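Local coordinates for protein processed glycerol phosphate lipoteichoic acid synthase 2 (Bacillus subtilis, PDB 2W8D) that belongs to the sulfatase family of the alkaline phosphatase superfamily, with an alpha/beta fold that binds a magnesium ion, at residues E55-L60 against Q226-L231; F76-Q81 against V343-N348; T128-T133 against I194-H199; I279-N284 against K362-K367. All blocks are in the same frame, centred on the assembly; numbering follows the deposited sequence.

Interaction 1 of 4, residues E55-L60 against Q226-L231; sequences EVTPFL and QSAHYL
Val56 passes the flank of helix 219-244 just before helix 58-65 begins, and its CA lies 5.2 Å from the CA of His229, the closest pair of CA atoms across the contact. The imidazole of His229 bridges this gap. A first torsion that points CG away from the backbone N (chi1 -177°) carries the ring toward Val56, where His229 ND1 donates to the O of Val56 over 3.0 Å. The bond is moderately bent at 150°. The acceptor sits at the ring edge, close to the imidazole plane, whereas the donor is tilted 35° from the plane of the carbonyl. The same Val56 O also receives a CA-H...O contact from the CA of His229 at 3.3 Å, so one backbone carbonyl is met by both the main chain and the side chain of a single residue. Outside the two segments, Phe211 stacks on the ring, consistent with a restrained orientation. Next to it, Val56 CG1 rests on Ala228 CB at 3.9 Å, and the methyl CG2 of Thr57 lies near the O of Ala228. Pro58 sets its CD obliquely beside His229 ND1, 4.1 Å away. Asp232, on the next turn, accepts from the backbone N atoms of Phe59 and Leu60 and so holds the start of the shorter helix. The whole is a buried junction of a loop and helix start with a long helix, within the alpha/beta fold of the alkaline phosphatase superfamily.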
loop_
_atom_site.group_PDB
_atom_site.type_symbol
_atom_site.label_atom_id
_atom_site.label_comp_id
_atom_site.label_asym_id
_atom_site.label_seq_id
_atom_site.Cartn_x
_atom_site.Cartn_y
_atom_site.Cartn_z
ATOM N N GLU A 55 20.798 10.808 -8.249
ATOM C CA GLU A 55 19.460 10.478 -7.794
ATOM C C GLU A 55 19.450 9.150 -7.063
ATOM O O GLU A 55 20.171 8.224 -7.421
ATOM C CB GLU A 55 18.513 10.440 -8.971
ATOM C CG GLU A 55 18.358 11.782 -9.678
ATOM C CD GLU A 55 17.671 11.643 -11.014
ATOM O OE1 GLU A 55 16.561 11.068 -11.056
ATOM O OE2 GLU A 55 18.250 12.103 -12.028
ATOM N N VAL A 56 18.626 9.068 -6.024
ATOM C CA VAL A 56 18.543 7.888 -5.198
ATOM C C VAL A 56 17.603 6.917 -5.878
ATOM O O VAL A 56 17.907 5.732 -5.984
ATOM C CB VAL A 56 18.016 8.206 -3.764
ATOM C CG1 VAL A 56 17.817 6.895 -2.977
ATOM C CG2 VAL A 56 18.962 9.146 -3.024
ATOM N N THR A 57 16.448 7.394 -6.330
ATOM C CA THR A 57 15.505 6.477 -7.012
ATOM C C THR A 57 15.199 6.865 -8.500
ATOM O O THR A 57 14.056 7.211 -8.837
ATOM C CB THR A 57 14.223 6.286 -6.175
ATOM O OG1 THR A 57 13.615 7.556 -5.929
ATOM C CG2 THR A 57 14.549 5.653 -4.813
ATOM N N PRO A 58 16.228 6.825 -9.388
ATOM C CA PRO A 58 16.019 7.358 -10.748
ATOM C C PRO A 58 14.884 6.706 -11.561
ATOM O O PRO A 58 14.238 7.397 -12.366
ATOM C CB PRO A 58 17.385 7.117 -11.461
ATOM C CG PRO A 58 18.049 5.994 -10.686
ATOM C CD PRO A 58 17.608 6.338 -9.214
ATOM N N PHE A 59 14.633 5.408 -11.390
ATOM C CA PHE A 59 13.498 4.825 -12.125
ATOM C C PHE A 59 12.149 5.352 -11.641
ATOM O O PHE A 59 11.286 5.721 -12.447
ATOM C CB PHE A 59 13.487 3.293 -12.102
ATOM C CG PHE A 59 12.575 2.696 -13.130
ATOM C CD1 PHE A 59 12.900 2.784 -14.498
ATOM C CD2 PHE A 59 11.373 2.095 -12.744
ATOM C CE1 PHE A 59 12.070 2.213 -15.497
ATOM C CE2 PHE A 59 10.519 1.540 -13.698
ATOM C CZ PHE A 59 10.875 1.580 -15.106
ATOM N N LEU A 60 11.995 5.395 -10.322
ATOM C CA LEU A 60 10.744 5.816 -9.696
ATOM C C LEU A 60 10.515 7.277 -10.026
ATOM O O LEU A 60 9.390 7.665 -10.342
ATOM C CB LEU A 60 10.753 5.536 -8.186
ATOM C CG LEU A 60 10.755 4.016 -7.857
ATOM C CD1 LEU A 60 10.791 3.702 -6.330
ATOM C CD2 LEU A 60 9.620 3.211 -8.507
ATOM N N GLN A 226 21.232 3.775 0.125
ATOM C CA GLN A 226 21.798 2.657 -0.621
ATOM C C GLN A 226 20.812 1.534 -0.894
ATOM O O GLN A 226 20.738 1.049 -2.022
ATOM C CB GLN A 226 22.997 2.067 0.115
ATOM C CG GLN A 226 24.139 3.019 0.256
ATOM C CD GLN A 226 25.451 2.309 0.471
ATOM O OE1 GLN A 226 25.479 1.125 0.803
ATOM N NE2 GLN A 226 26.550 3.025 0.277
ATOM N N SER A 227 20.060 1.100 0.117
ATOM C CA SER A 227 19.093 0.030 -0.137
ATOM C C SER A 227 17.886 0.537 -0.913
ATOM O O SER A 227 17.274 -0.215 -1.669
ATOM C CB SER A 227 18.690 -0.758 1.123
ATOM O OG SER A 227 18.588 0.113 2.217
ATOM N N ALA A 228 17.560 1.818 -0.758
ATOM C CA ALA A 228 16.508 2.414 -1.588
ATOM C C ALA A 228 16.945 2.405 -3.080
ATOM O O ALA A 228 16.145 2.109 -3.962
ATOM C CB ALA A 228 16.177 3.832 -1.134
ATOM N N HIS A 229 18.202 2.728 -3.336
ATOM C CA HIS A 229 18.745 2.762 -4.695
ATOM C C HIS A 229 18.686 1.348 -5.260
ATOM O O HIS A 229 18.264 1.174 -6.379
ATOM C CB HIS A 229 20.184 3.330 -4.694
ATOM C CG HIS A 229 20.809 3.479 -6.057
ATOM N ND1 HIS A 229 20.468 4.485 -6.936
ATOM C CD2 HIS A 229 21.789 2.769 -6.671
ATOM C CE1 HIS A 229 21.204 4.384 -8.032
ATOM N NE2 HIS A 229 22.016 3.355 -7.891
ATOM N N TYR A 230 19.041 0.343 -4.453
ATOM C CA TYR A 230 18.929 -1.048 -4.859
ATOM C C TYR A 230 17.466 -1.455 -5.220
ATOM O O TYR A 230 17.220 -2.113 -6.268
ATOM C CB TYR A 230 19.557 -1.975 -3.793
ATOM C CG TYR A 230 19.456 -3.453 -4.127
ATOM C CD1 TYR A 230 20.445 -4.087 -4.885
ATOM C CD2 TYR A 230 18.348 -4.200 -3.727
ATOM C CE1 TYR A 230 20.343 -5.434 -5.210
ATOM C CE2 TYR A 230 18.229 -5.523 -4.034
ATOM C CZ TYR A 230 19.230 -6.135 -4.793
ATOM O OH TYR A 230 19.113 -7.443 -5.099
ATOM N N LEU A 231 16.518 -1.091 -4.359
ATOM C CA LEU A 231 15.081 -1.277 -4.611
ATOM C C LEU A 231 14.696 -0.675 -5.980
ATOM O O LEU A 231 14.012 -1.310 -6.775
ATOM C CB LEU A 231 14.239 -0.633 -3.488
ATOM C CG LEU A 231 12.708 -0.810 -3.563
ATOM C CD1 LEU A 231 12.275 -2.246 -3.940
ATOM C CD2 LEU A 231 11.993 -0.429 -2.269
#

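Interaction 2 of 4, residues F76-Q81 against V343-N348; sequences FHQTGQ and VIPFRN
Ile344 turns its CG2 branch, anti to the backbone N, toward Gln78, reaching NE2 of that residue at 3.6 Å across a nearly perpendicular crossing of the two side chains. At Pro345 the contact becomes polar: its O accepts from Gln78 NE2 at 2.8 Å with an N-H...O angle of 161°, and the acceptor lies close to the plane of the amide. The glutamine reaches there because its chain runs extended beyond CG (chi2 172°), with CG and CD also close to the Pro345 O, while the proline CD lies against NE2. Phe346 CZ meets Phe76 CD1 at 4.0 Å; the approach is at the edge of the Phe346 ring. Arg347 CB then lies 3.5 Å from Gln78 O. A water accepts from Arg347 N and donates to Thr79 O. The arginine chain bends away from there, and its guanidinium forms a salt bridge with Asp393 on helix 380-397. Gln78 OE1 accepts from the backbone N of Val311, and thus both ends of the buried amide are engaged. Hydrogen bonds at both ends would favour one orientation of this amide, through which the strand 344-345 is joined to a loop that passes near the magnesium ion.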
loop_
_atom_site.group_PDB
_atom_site.type_symbol
_atom_site.label_atom_id
_atom_site.label_comp_id
_atom_site.label_asym_id
_atom_site.label_seq_id
_atom_site.Cartn_x
_atom_site.Cartn_y
_atom_site.Cartn_z
ATOM N N PHE A 76 -0.759 8.678 2.067
ATOM C CA PHE A 76 -0.237 8.367 3.371
ATOM C C PHE A 76 -0.442 6.890 3.731
ATOM O O PHE A 76 -1.524 6.328 3.509
ATOM C CB PHE A 76 -0.923 9.274 4.424
ATOM C CG PHE A 76 -0.599 10.748 4.255
ATOM C CD1 PHE A 76 0.366 11.364 5.065
ATOM C CD2 PHE A 76 -1.255 11.523 3.283
ATOM C CE1 PHE A 76 0.690 12.729 4.898
ATOM C CE2 PHE A 76 -0.942 12.884 3.116
ATOM C CZ PHE A 76 0.030 13.480 3.924
ATOM N N HIS A 77 0.560 6.273 4.357
ATOM C CA HIS A 77 0.309 4.947 4.961
ATOM C C HIS A 77 -0.613 5.095 6.196
ATOM O O HIS A 77 -0.592 6.109 6.876
ATOM C CB HIS A 77 1.611 4.227 5.316
ATOM C CG HIS A 77 2.233 4.712 6.587
ATOM N ND1 HIS A 77 1.927 4.163 7.820
ATOM C CD2 HIS A 77 3.130 5.702 6.822
ATOM C CE1 HIS A 77 2.610 4.794 8.758
ATOM N NE2 HIS A 77 3.334 5.742 8.182
ATOM N N GLN A 78 -1.425 4.086 6.476
ATOM C CA GLN A 78 -2.326 4.166 7.620
ATOM C C GLN A 78 -2.115 2.990 8.563
ATOM O O GLN A 78 -3.033 2.621 9.300
ATOM C CB GLN A 78 -3.786 4.240 7.138
ATOM C CG GLN A 78 -4.080 5.465 6.232
ATOM C CD GLN A 78 -5.449 5.408 5.630
ATOM O OE1 GLN A 78 -5.743 4.517 4.817
ATOM N NE2 GLN A 78 -6.322 6.332 6.039
ATOM N N THR A 79 -0.908 2.428 8.550
ATOM C CA THR A 79 -0.575 1.234 9.292
ATOM C C THR A 79 -0.368 1.473 10.772
ATOM O O THR A 79 -0.121 2.617 11.216
ATOM C CB THR A 79 0.710 0.522 8.735
ATOM O OG1 THR A 79 1.845 1.357 8.937
ATOM C CG2 THR A 79 0.576 0.161 7.224
ATOM N N GLY A 80 -0.500 0.383 11.531
ATOM C CA GLY A 80 -0.185 0.357 12.963
ATOM C C GLY A 80 0.879 -0.721 13.194
ATOM O O GLY A 80 1.855 -0.874 12.397
ATOM N N GLN A 81 0.694 -1.523 14.221
ATOM C CA GLN A 81 1.752 -2.501 14.541
ATOM C C GLN A 81 1.952 -3.703 13.601
ATOM O O GLN A 81 2.961 -4.386 13.686
ATOM C CB GLN A 81 1.661 -2.936 15.982
ATOM C CG GLN A 81 1.679 -1.709 16.944
ATOM C CD GLN A 81 1.561 -2.122 18.410
ATOM O OE1 GLN A 81 0.671 -2.884 18.795
ATOM N NE2 GLN A 81 2.480 -1.627 19.219
ATOM N N VAL A 343 -9.786 14.056 4.013
ATOM C CA VAL A 343 -9.442 14.079 5.409
ATOM C C VAL A 343 -8.970 12.643 5.725
ATOM O O VAL A 343 -9.780 11.725 5.757
ATOM C CB VAL A 343 -10.673 14.472 6.275
ATOM C CG1 VAL A 343 -10.286 14.596 7.714
ATOM C CG2 VAL A 343 -11.306 15.824 5.794
ATOM N N ILE A 344 -7.663 12.459 5.945
ATOM C CA ILE A 344 -7.065 11.125 5.931
ATOM C C ILE A 344 -6.793 10.655 7.344
ATOM O O ILE A 344 -5.926 11.192 8.014
ATOM C CB ILE A 344 -5.760 11.053 5.084
ATOM C CG1 ILE A 344 -5.895 11.769 3.716
ATOM C CG2 ILE A 344 -5.344 9.617 4.848
ATOM C CD1 ILE A 344 -7.059 11.315 2.889
ATOM N N PRO A 345 -7.543 9.651 7.818
ATOM C CA PRO A 345 -7.215 9.150 9.166
ATOM C C PRO A 345 -5.882 8.437 9.203
ATOM O O PRO A 345 -5.478 7.801 8.207
ATOM C CB PRO A 345 -8.312 8.118 9.459
ATOM C CG PRO A 345 -9.383 8.372 8.481
ATOM C CD PRO A 345 -8.761 9.025 7.264
ATOM N N PHE A 346 -5.234 8.551 10.359
ATOM C CA PHE A 346 -4.146 7.676 10.800
ATOM C C PHE A 346 -4.718 6.655 11.775
ATOM O O PHE A 346 -5.729 6.917 12.447
ATOM C CB PHE A 346 -3.091 8.500 11.536
ATOM C CG PHE A 346 -2.233 9.324 10.644
ATOM C CD1 PHE A 346 -2.528 9.461 9.287
ATOM C CD2 PHE A 346 -1.111 9.984 11.162
ATOM C CE1 PHE A 346 -1.718 10.264 8.433
ATOM C CE2 PHE A 346 -0.298 10.773 10.334
ATOM C CZ PHE A 346 -0.601 10.902 8.957
ATOM N N ARG A 347 -4.093 5.487 11.876
ATOM C CA ARG A 347 -4.620 4.455 12.779
ATOM C C ARG A 347 -4.797 4.944 14.259
ATOM O O ARG A 347 -5.731 4.542 14.948
ATOM C CB ARG A 347 -3.776 3.151 12.713
ATOM C CG ARG A 347 -4.449 1.943 13.387
ATOM C CD ARG A 347 -5.849 2.396 13.818
ATOM N NE ARG A 347 -6.835 1.411 13.547
ATOM C CZ ARG A 347 -8.064 1.407 14.015
ATOM N NH1 ARG A 347 -8.510 2.376 14.802
ATOM N NH2 ARG A 347 -8.833 0.385 13.692
ATOM N N ASN A 348 -3.910 5.795 14.750
ATOM C CA ASN A 348 -4.007 6.163 16.144
ATOM C C ASN A 348 -5.012 7.317 16.380
ATOM O O ASN A 348 -5.132 7.799 17.491
ATOM C CB ASN A 348 -2.631 6.521 16.704
ATOM C CG ASN A 348 -2.088 7.811 16.100
ATOM O OD1 ASN A 348 -2.744 8.430 15.236
ATOM N ND2 ASN A 348 -0.891 8.221 16.536
HETATM O O HOH W 1 -1.427 5.047 10.936
#

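Interaction 3 of 4, residues T128-T133 against I194-H199; sequences TFHGNT and ITLSNH
Ile194 N donates to Phe129 O at 3.1 Å and 174°, an almost straight bond. The O of Ile194 takes two donors. His130 ND1 donates to the Ile194 O at 2.9 Å with an angle of 158°; the oxygen lies in the ring plane, and a trans first torsion (chi1 -175°) brings the ring there. In addition, a water donates to the Ile194 O at 2.7 Å. This water accepts in turn from Gly131 N at 2.9 Å. Side chain and water together thus join the two chains beyond the Ile194 N to Phe129 O bond. Further on, Leu196 brings CD2 to within 3.6 Å of His130 CE1, while Leu196 CD1 lies beside the O of Gly131. The O of Leu196 accepts from His199 ND1, and His199 NE2 hydrogen-bonds to a phosphate oxygen of the phosphothreonine at position 84, which belongs to the magnesium site. Thr195 OG1 is satisfied by the O of Ser38 and the N of Glu40. Strands 125-130 and 189-194 run parallel in the central sheet, between strands 150-152 and 33-39; helix 139-145 packs through Arg139 and Tyr143 against Thr128, His130 and Ile194, and helix 171-183 lies against Phe129.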
loop_
_atom_site.group_PDB
_atom_site.type_symbol
_atom_site.label_atom_id
_atom_site.label_comp_id
_atom_site.label_asym_id
_atom_site.label_seq_id
_atom_site.Cartn_x
_atom_site.Cartn_y
_atom_site.Cartn_z
ATOM N N THR A 128 0.224 -14.406 -4.491
ATOM C CA THR A 128 1.222 -13.545 -3.873
ATOM C C THR A 128 2.608 -14.101 -4.139
ATOM O O THR A 128 2.774 -15.320 -4.150
ATOM C CB THR A 128 1.009 -13.476 -2.363
ATOM O OG1 THR A 128 -0.282 -12.909 -2.105
ATOM C CG2 THR A 128 2.109 -12.651 -1.692
ATOM N N PHE A 129 3.592 -13.212 -4.347
ATOM C CA PHE A 129 4.996 -13.596 -4.456
ATOM C C PHE A 129 5.760 -12.985 -3.309
ATOM O O PHE A 129 5.583 -11.815 -2.996
ATOM C CB PHE A 129 5.582 -13.108 -5.777
ATOM C CG PHE A 129 4.907 -13.693 -6.977
ATOM C CD1 PHE A 129 5.474 -14.774 -7.654
ATOM C CD2 PHE A 129 3.673 -13.203 -7.405
ATOM C CE1 PHE A 129 4.835 -15.330 -8.741
ATOM C CE2 PHE A 129 3.025 -13.763 -8.509
ATOM C CZ PHE A 129 3.606 -14.826 -9.171
ATOM N N HIS A 130 6.631 -13.745 -2.680
ATOM C CA HIS A 130 7.389 -13.218 -1.562
ATOM C C HIS A 130 8.522 -14.168 -1.243
ATOM O O HIS A 130 8.336 -15.383 -1.214
ATOM C CB HIS A 130 6.468 -13.083 -0.370
ATOM C CG HIS A 130 7.100 -12.449 0.818
ATOM N ND1 HIS A 130 7.653 -11.184 0.782
ATOM C CD2 HIS A 130 7.260 -12.898 2.080
ATOM C CE1 HIS A 130 8.132 -10.888 1.975
ATOM N NE2 HIS A 130 7.900 -11.907 2.780
ATOM N N GLY A 131 9.711 -13.612 -1.028
ATOM C CA GLY A 131 10.913 -14.424 -0.859
ATOM C C GLY A 131 11.191 -14.815 0.576
ATOM O O GLY A 131 12.328 -14.747 1.004
ATOM N N ASN A 132 10.162 -15.213 1.318
ATOM C CA ASN A 132 10.308 -15.592 2.723
ATOM C C ASN A 132 9.243 -16.636 3.032
ATOM O O ASN A 132 8.325 -16.806 2.242
ATOM C CB ASN A 132 10.169 -14.366 3.647
ATOM C CG ASN A 132 10.565 -14.664 5.125
ATOM O OD1 ASN A 132 11.103 -15.716 5.441
ATOM N ND2 ASN A 132 10.292 -13.722 6.013
ATOM N N THR A 133 9.360 -17.341 4.149
ATOM C CA THR A 133 8.393 -18.373 4.448
ATOM C C THR A 133 6.970 -17.800 4.573
ATOM O O THR A 133 6.775 -16.660 4.976
ATOM C CB THR A 133 8.803 -19.251 5.661
ATOM O OG1 THR A 133 7.792 -20.234 5.885
ATOM C CG2 THR A 133 8.975 -18.424 6.939
ATOM N N ILE A 194 5.763 -8.775 -2.741
ATOM C CA ILE A 194 6.186 -8.155 -1.483
ATOM C C ILE A 194 7.711 -8.147 -1.402
ATOM O O ILE A 194 8.332 -9.196 -1.189
ATOM C CB ILE A 194 5.585 -8.859 -0.230
ATOM C CG1 ILE A 194 4.102 -9.242 -0.437
ATOM C CG2 ILE A 194 5.857 -7.989 1.082
ATOM C CD1 ILE A 194 3.128 -8.074 -0.618
ATOM N N THR A 195 8.306 -6.971 -1.603
ATOM C CA THR A 195 9.762 -6.824 -1.592
ATOM C C THR A 195 10.249 -6.938 -0.158
ATOM O O THR A 195 9.467 -6.769 0.752
ATOM C CB THR A 195 10.238 -5.482 -2.242
ATOM O OG1 THR A 195 9.797 -4.329 -1.472
ATOM C CG2 THR A 195 9.721 -5.394 -3.666
ATOM N N LEU A 196 11.548 -7.173 0.015
ATOM C CA LEU A 196 12.207 -7.451 1.296
ATOM C C LEU A 196 13.456 -6.631 1.609
ATOM O O LEU A 196 13.787 -6.451 2.795
ATOM C CB LEU A 196 12.686 -8.906 1.301
ATOM C CG LEU A 196 11.644 -9.883 1.823
ATOM C CD1 LEU A 196 12.134 -11.309 1.737
ATOM C CD2 LEU A 196 11.196 -9.485 3.255
ATOM N N SER A 197 14.187 -6.222 0.567
ATOM C CA SER A 197 15.550 -5.745 0.691
ATOM C C SER A 197 15.677 -4.409 1.439
ATOM O O SER A 197 16.647 -4.218 2.148
ATOM C CB SER A 197 16.208 -5.622 -0.694
ATOM O OG SER A 197 16.687 -6.878 -1.196
ATOM N N ASN A 198 14.713 -3.496 1.302
ATOM C CA ASN A 198 14.835 -2.199 1.981
ATOM C C ASN A 198 14.307 -2.242 3.428
ATOM O O ASN A 198 13.458 -1.423 3.809
ATOM C CB ASN A 198 14.153 -1.078 1.174
ATOM C CG ASN A 198 14.600 0.300 1.593
ATOM O OD1 ASN A 198 15.804 0.540 1.793
ATOM N ND2 ASN A 198 13.644 1.230 1.715
ATOM N N HIS A 199 14.797 -3.213 4.207
ATOM C CA HIS A 199 14.378 -3.433 5.604
ATOM C C HIS A 199 15.381 -2.827 6.549
ATOM O O HIS A 199 16.579 -2.894 6.290
ATOM C CB HIS A 199 14.250 -4.933 5.924
ATOM C CG HIS A 199 12.830 -5.409 6.048
ATOM N ND1 HIS A 199 12.293 -6.385 5.228
ATOM C CD2 HIS A 199 11.827 -5.026 6.882
ATOM C CE1 HIS A 199 11.031 -6.598 5.566
ATOM N NE2 HIS A 199 10.723 -5.785 6.563
HETATM O O HOH W 2 10.373 -10.849 -1.635
#

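Interaction 4 of 4, residues I279-N284 against K362-K367; sequences ITDYDN and KYYDTK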
loop_
_atom_site.group_PDB
_atom_site.type_symbol
_atom_site.label_atom_id
_atom_site.label_comp_id
_atom_site.label_asym_id
_atom_site.label_seq_id
_atom_site.Cartn_x
_atom_site.Cartn_y
_atom_site.Cartn_z
ATOM N N ILE A 279 13.384 18.206 13.525
ATOM C CA ILE A 279 12.167 17.552 13.061
ATOM C C ILE A 279 11.129 17.723 14.158
ATOM O O ILE A 279 11.286 17.153 15.228
ATOM C CB ILE A 279 12.403 16.025 12.803
ATOM C CG1 ILE A 279 13.317 15.784 11.590
ATOM C CG2 ILE A 279 11.069 15.252 12.626
ATOM C CD1 ILE A 279 12.905 16.495 10.315
ATOM N N THR A 280 10.080 18.498 13.906
ATOM C CA THR A 280 8.948 18.599 14.862
ATOM C C THR A 280 7.900 17.466 14.686
ATOM O O THR A 280 7.988 16.662 13.749
ATOM C CB THR A 280 8.250 19.966 14.715
ATOM O OG1 THR A 280 7.775 20.114 13.368
ATOM C CG2 THR A 280 9.206 21.138 15.059
ATOM N N ASP A 281 6.892 17.410 15.554
ATOM C CA ASP A 281 5.741 16.482 15.394
ATOM C C ASP A 281 5.071 16.685 14.053
ATOM O O ASP A 281 4.707 15.731 13.385
ATOM C CB ASP A 281 4.651 16.760 16.447
ATOM C CG ASP A 281 4.961 16.191 17.832
ATOM O OD1 ASP A 281 5.830 15.305 17.981
ATOM O OD2 ASP A 281 4.300 16.666 18.792
ATOM N N TYR A 282 4.873 17.949 13.699
ATOM C CA TYR A 282 4.316 18.349 12.428
ATOM C C TYR A 282 5.168 17.794 11.261
ATOM O O TYR A 282 4.612 17.229 10.338
ATOM C CB TYR A 282 4.145 19.899 12.353
ATOM C CG TYR A 282 3.948 20.375 10.932
ATOM C CD1 TYR A 282 2.679 20.355 10.345
ATOM C CD2 TYR A 282 5.039 20.766 10.145
ATOM C CE1 TYR A 282 2.490 20.721 9.043
ATOM C CE2 TYR A 282 4.874 21.144 8.791
ATOM C CZ TYR A 282 3.593 21.113 8.251
ATOM O OH TYR A 282 3.365 21.471 6.936
ATOM N N ASP A 283 6.498 17.974 11.282
ATOM C CA ASP A 283 7.365 17.517 10.173
ATOM C C ASP A 283 7.278 16.007 10.044
ATOM O O ASP A 283 7.104 15.496 8.947
ATOM C CB ASP A 283 8.841 17.920 10.351
ATOM C CG ASP A 283 9.047 19.422 10.490
ATOM O OD1 ASP A 283 8.347 20.201 9.804
ATOM O OD2 ASP A 283 9.943 19.842 11.276
ATOM N N ASN A 284 7.385 15.302 11.172
ATOM C CA ASN A 284 7.172 13.873 11.188
ATOM C C ASN A 284 5.847 13.391 10.581
ATOM O O ASN A 284 5.823 12.372 9.896
ATOM C CB ASN A 284 7.355 13.270 12.560
ATOM C CG ASN A 284 7.517 11.776 12.483
ATOM O OD1 ASN A 284 8.452 11.281 11.843
ATOM N ND2 ASN A 284 6.581 11.040 13.074
ATOM N N LYS A 362 -2.895 18.195 19.109
ATOM C CA LYS A 362 -2.563 19.524 18.606
ATOM C C LYS A 362 -2.903 19.671 17.102
ATOM O O LYS A 362 -2.744 18.730 16.314
ATOM C CB LYS A 362 -1.089 19.835 18.855
ATOM C CG LYS A 362 -0.762 20.076 20.308
ATOM C CD LYS A 362 0.760 20.184 20.465
ATOM C CE LYS A 362 1.183 20.939 21.725
ATOM N NZ LYS A 362 0.842 20.199 22.971
ATOM N N TYR A 363 -3.344 20.864 16.720
ATOM C CA TYR A 363 -3.641 21.145 15.327
ATOM C C TYR A 363 -2.650 22.115 14.703
ATOM O O TYR A 363 -2.305 23.157 15.280
ATOM C CB TYR A 363 -5.008 21.772 15.171
ATOM C CG TYR A 363 -6.176 20.853 15.311
ATOM C CD1 TYR A 363 -6.718 20.203 14.195
ATOM C CD2 TYR A 363 -6.801 20.675 16.543
ATOM C CE1 TYR A 363 -7.837 19.375 14.327
ATOM C CE2 TYR A 363 -7.896 19.857 16.670
ATOM C CZ TYR A 363 -8.414 19.221 15.561
ATOM O OH TYR A 363 -9.517 18.401 15.697
ATOM N N TYR A 364 -2.255 21.791 13.482
ATOM C CA TYR A 364 -1.379 22.641 12.732
ATOM C C TYR A 364 -2.013 22.919 11.399
ATOM O O TYR A 364 -2.796 22.093 10.894
ATOM C CB TYR A 364 -0.042 21.952 12.505
ATOM C CG TYR A 364 0.618 21.467 13.764
ATOM C CD1 TYR A 364 1.590 22.221 14.403
ATOM C CD2 TYR A 364 0.278 20.235 14.301
ATOM C CE1 TYR A 364 2.201 21.755 15.576
ATOM C CE2 TYR A 364 0.887 19.756 15.461
ATOM C CZ TYR A 364 1.842 20.508 16.079
ATOM O OH TYR A 364 2.404 20.008 17.220
ATOM N N ASP A 365 -1.676 24.076 10.831
ATOM C CA ASP A 365 -2.049 24.341 9.458
ATOM C C ASP A 365 -1.225 23.428 8.549
ATOM O O ASP A 365 -0.000 23.459 8.576
ATOM C CB ASP A 365 -1.822 25.811 9.090
ATOM C CG ASP A 365 -2.166 26.092 7.641
ATOM O OD1 ASP A 365 -3.364 26.004 7.282
ATOM O OD2 ASP A 365 -1.233 26.367 6.855
ATOM N N THR A 366 -1.901 22.597 7.767
ATOM C CA THR A 366 -1.212 21.639 6.911
ATOM C C THR A 366 -0.213 22.308 5.966
ATOM O O THR A 366 0.912 21.835 5.836
ATOM C CB THR A 366 -2.185 20.790 6.102
ATOM O OG1 THR A 366 -2.867 19.901 6.988
ATOM C CG2 THR A 366 -1.424 19.919 5.073
ATOM N N LYS A 367 -0.621 23.415 5.349
ATOM C CA LYS A 367 0.245 24.162 4.424
ATOM C C LYS A 367 1.509 24.722 5.090
ATOM O O LYS A 367 2.609 24.537 4.564
ATOM C CB LYS A 367 -0.510 25.317 3.746
ATOM C CG LYS A 367 -0.793 25.136 2.226
ATOM C CD LYS A 367 -2.250 24.652 1.963
ATOM C CE LYS A 367 -3.250 25.836 1.882
ATOM N NZ LYS A 367 -4.616 25.495 2.410
HETATM O O HOH W 3 1.909 17.697 18.343
#
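Tyr282 crosses from helix 281-286 to strand 362-365, each part of its side chain finding a different partner. Its CB sits over the face of the Tyr364 ring, 4.0 Å from the centroid and only 11° off the normal, a CH-pi contact. From there chi1 of 164° leads the Tyr282 ring on beside Tyr364, the two side chains pointing opposite ways: Tyr282 CD1 lies 3.8 Å from Tyr364 CB, and the two aromatic planes stand oblique at 48°. Next, Tyr282 CE1 comes up against the O of Asp365 at 3.7 Å. At the far end Tyr282 OH donates to the O of Thr366 over 2.7 Å, with the oxygen in the ring plane. The helix carrying this tyrosine opens with a capping box, in which Thr280 OG1 accepts from Asp283 N while Asp283 OD2 accepts from Thr280 N; it packs here against the antiparallel sheet of the C-terminal part of the chain, in which strand 362-365 pairs with 356-359 and 371-372. Beside the CH-pi contact, Asp281 holds its CB 4.0 Å from Tyr364 OH, and the two polar ends meet through a water: Tyr364 OH donates to it, and it donates to Asp281 OD2 at 2.6 Å.

From the N terminus, residues 55-60 open the loop of interaction 1, and 76-81 then open that of interaction 2. Interaction 3 both opens, at 128-133, and closes, at 194-199, before either has ended, so it is nested in both. Residues 226-231 close interaction 1, which therefore crosses interaction 2. Interaction 4 opens at 279-284; interaction 2 closes at 343-348 and interaction 4 at 362-367, so these two also cross, both reaching the C-terminal antiparallel sheet. Interactions 1 and 3 touch through Ser227 OG and Asn198 OD1, a probable hydrogen bond, tying helix 219-244 to the loop that follows strand 189-194 of the central sheet. Interaction 4 follows interactions 1 and 3 in series.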